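Local coordinates for protein fimbrium subunit Fim1C (PDB 4QB7) that is probably a component of the tip of fimbriae, the cell-surface filaments that mediate cell adhesion and biofilm formation, at residues Y65-T70 against G77-R82. Numbering follows the deposited sequence.
Sequences YNEHAT and GYTNLR. With SO4 (sulfate ion), chain O.
Glu67 reaches across to Tyr78 and Asn80. Its CB starts out toward that segment. CG lies anti to the backbone N (chi1 -170°) and packs against Tyr78 CB at 3.8 Å. The chain then bends at chi2 (61°), which turns the carboxylate to Asn80. CD and OE1 lie against Asn80 CB, OE1 at 3.7 Å, and the carboxylate and amide planes are steeply turned, 78° apart. OE2 accepts a weak hydrogen bond from Asn80 N at 3.4 Å. It also takes a bond from a bridging water. The same water donates to His68 O and accepts from Thr79 N, so it joins the two backbones where they have begun to diverge.

Closer to the turn the contact is a short antiparallel β-hairpin, strand 64-72 with strand 75-77. Thr70 and Gly77 form a hydrogen-bonded pair, with Thr70 N to Gly77 O at 2.9 Å and Gly77 N to Thr70 O at 2.8 Å. On its other edge strand 64-72 pairs with strand 40-47. There Asn66 and Glu67 face Ile42 in a G1 β-bulge.

The Tyr78 ring turns away from strand 64-72. Its hydroxyl bonds to Ile14 O, and its side chain also touches Leu16. A sulfate, probably from the crystallisation liquor, sits over one ring face. Its O4 lies 3.3 Å above the plane of the Tyr78 ring, offset toward the rim, and accepts a bond from Tyr78 N at 3.2 Å. With an alanine here, Ile14 O would probably lose its hydroxyl partner and a gap would open beside Leu16, with no ring face left under the sulfate.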
loop_
_atom_site.group_PDB
_atom_site.type_symbol
_atom_site.label_atom_id
_atom_site.label_comp_id
_atom_site.label_asym_id
_atom_site.label_seq_id
_atom_site.Cartn_x
_atom_site.Cartn_y
_atom_site.Cartn_z
ATOM N N TYR A 65 7.630 16.579 -17.588
ATOM C CA TYR A 65 6.246 16.306 -17.204
ATOM C C TYR A 65 6.012 14.829 -17.392
ATOM O O TYR A 65 5.930 14.359 -18.532
ATOM C CB TYR A 65 5.205 17.166 -17.973
ATOM C CG TYR A 65 3.794 16.820 -17.550
ATOM C CD1 TYR A 65 3.277 17.279 -16.341
ATOM C CD2 TYR A 65 3.030 15.910 -18.281
ATOM C CE1 TYR A 65 2.021 16.867 -15.888
ATOM C CE2 TYR A 65 1.777 15.489 -17.833
ATOM C CZ TYR A 65 1.269 15.987 -16.648
ATOM O OH TYR A 65 0.028 15.584 -16.224
ATOM N N ASN A 66 5.966 14.084 -16.283
ATOM C CA ASN A 66 5.787 12.634 -16.285
ATOM C C ASN A 66 6.803 11.974 -17.238
ATOM O O ASN A 66 6.434 11.170 -18.100
ATOM C CB ASN A 66 4.334 12.248 -16.627
ATOM C CG ASN A 66 4.009 10.815 -16.360
ATOM O OD1 ASN A 66 4.440 10.251 -15.363
ATOM N ND2 ASN A 66 3.251 10.194 -17.253
ATOM N N GLU A 67 8.090 12.349 -17.092
ATOM C CA GLU A 67 9.189 11.787 -17.885
ATOM C C GLU A 67 9.375 10.336 -17.483
ATOM O O GLU A 67 9.518 10.058 -16.303
ATOM C CB GLU A 67 10.484 12.588 -17.691
ATOM C CG GLU A 67 11.596 12.219 -18.656
ATOM C CD GLU A 67 11.290 12.430 -20.124
ATOM O OE1 GLU A 67 10.761 13.509 -20.480
ATOM O OE2 GLU A 67 11.585 11.512 -20.922
ATOM N N HIS A 68 9.302 9.411 -18.449
ATOM C CA HIS A 68 9.423 7.975 -18.188
ATOM C C HIS A 68 10.886 7.555 -18.001
ATOM O O HIS A 68 11.668 7.538 -18.970
ATOM C CB HIS A 68 8.772 7.155 -19.314
ATOM C CG HIS A 68 8.554 5.715 -18.959
ATOM N ND1 HIS A 68 8.235 4.779 -19.923
ATOM C CD2 HIS A 68 8.625 5.095 -17.756
ATOM C CE1 HIS A 68 8.098 3.637 -19.280
ATOM N NE2 HIS A 68 8.324 3.779 -17.975
ATOM N N ALA A 69 11.238 7.219 -16.739
ATOM C CA ALA A 69 12.562 6.745 -16.345
ATOM C C ALA A 69 12.540 5.225 -16.226
ATOM O O ALA A 69 11.716 4.666 -15.492
ATOM C CB ALA A 69 12.983 7.380 -15.037
ATOM N N THR A 70 13.396 4.548 -17.005
ATOM C CA THR A 70 13.469 3.086 -17.004
ATOM C C THR A 70 14.910 2.621 -16.831
ATOM O O THR A 70 15.851 3.375 -17.106
ATOM C CB THR A 70 12.877 2.493 -18.301
ATOM O OG1 THR A 70 13.594 2.977 -19.445
ATOM C CG2 THR A 70 11.408 2.740 -18.439
ATOM N N GLY A 77 17.590 5.583 -17.284
ATOM C CA GLY A 77 17.519 6.512 -18.397
ATOM C C GLY A 77 16.126 7.004 -18.704
ATOM O O GLY A 77 15.130 6.513 -18.161
ATOM N N TYR A 78 16.072 8.011 -19.560
ATOM C CA TYR A 78 14.871 8.664 -20.069
ATOM C C TYR A 78 15.156 8.964 -21.543
ATOM O O TYR A 78 16.329 9.062 -21.920
ATOM C CB TYR A 78 14.510 9.915 -19.230
ATOM C CG TYR A 78 15.622 10.938 -19.101
ATOM C CD1 TYR A 78 16.610 10.806 -18.131
ATOM C CD2 TYR A 78 15.660 12.065 -19.914
ATOM C CE1 TYR A 78 17.634 11.745 -18.004
ATOM C CE2 TYR A 78 16.670 13.021 -19.787
ATOM C CZ TYR A 78 17.662 12.852 -18.835
ATOM O OH TYR A 78 18.678 13.773 -18.704
ATOM N N THR A 79 14.110 9.032 -22.384
ATOM C CA THR A 79 14.235 9.244 -23.834
ATOM C C THR A 79 14.464 10.732 -24.200
ATOM O O THR A 79 15.420 11.029 -24.930
ATOM C CB THR A 79 13.024 8.661 -24.579
ATOM O OG1 THR A 79 11.834 9.322 -24.140
ATOM C CG2 THR A 79 12.876 7.153 -24.373
ATOM N N ASN A 80 13.611 11.657 -23.703
ATOM C CA ASN A 80 13.737 13.091 -24.016
ATOM C C ASN A 80 14.879 13.706 -23.223
ATOM O O ASN A 80 14.667 14.104 -22.079
ATOM C CB ASN A 80 12.419 13.846 -23.746
ATOM C CG ASN A 80 11.276 13.404 -24.616
ATOM O OD1 ASN A 80 10.406 12.639 -24.188
ATOM N ND2 ASN A 80 11.265 13.861 -25.863
ATOM N N LEU A 81 16.081 13.787 -23.817
ATOM C CA LEU A 81 17.263 14.319 -23.135
ATOM C C LEU A 81 17.161 15.794 -22.739
ATOM O O LEU A 81 16.613 16.636 -23.453
ATOM C CB LEU A 81 18.562 14.086 -23.902
ATOM C CG LEU A 81 19.699 13.587 -22.993
ATOM C CD1 LEU A 81 19.437 12.135 -22.485
ATOM C CD2 LEU A 81 21.043 13.723 -23.678
ATOM N N ARG A 82 17.643 16.048 -21.529
ATOM C CA ARG A 82 17.654 17.317 -20.836
ATOM C C ARG A 82 19.014 17.517 -20.230
ATOM O O ARG A 82 19.684 16.548 -19.854
ATOM C CB ARG A 82 16.577 17.345 -19.737
ATOM C CG ARG A 82 15.140 17.337 -20.222
ATOM C CD ARG A 82 14.640 18.699 -20.672
ATOM N NE ARG A 82 13.216 18.627 -21.000
ATOM C CZ ARG A 82 12.732 18.250 -22.182
ATOM N NH1 ARG A 82 13.556 17.942 -23.179
ATOM N NH2 ARG A 82 11.422 18.187 -22.378
HETATM S S SO4 O . 20.061 9.327 -19.678
HETATM O O1 SO4 O . 20.555 8.019 -20.121
HETATM O O2 SO4 O . 19.928 9.377 -18.208
HETATM O O3 SO4 O . 21.013 10.367 -20.074
HETATM O O4 SO4 O . 18.771 9.548 -20.331
HETATM O O HOH W 1 11.487 8.758 -21.518
#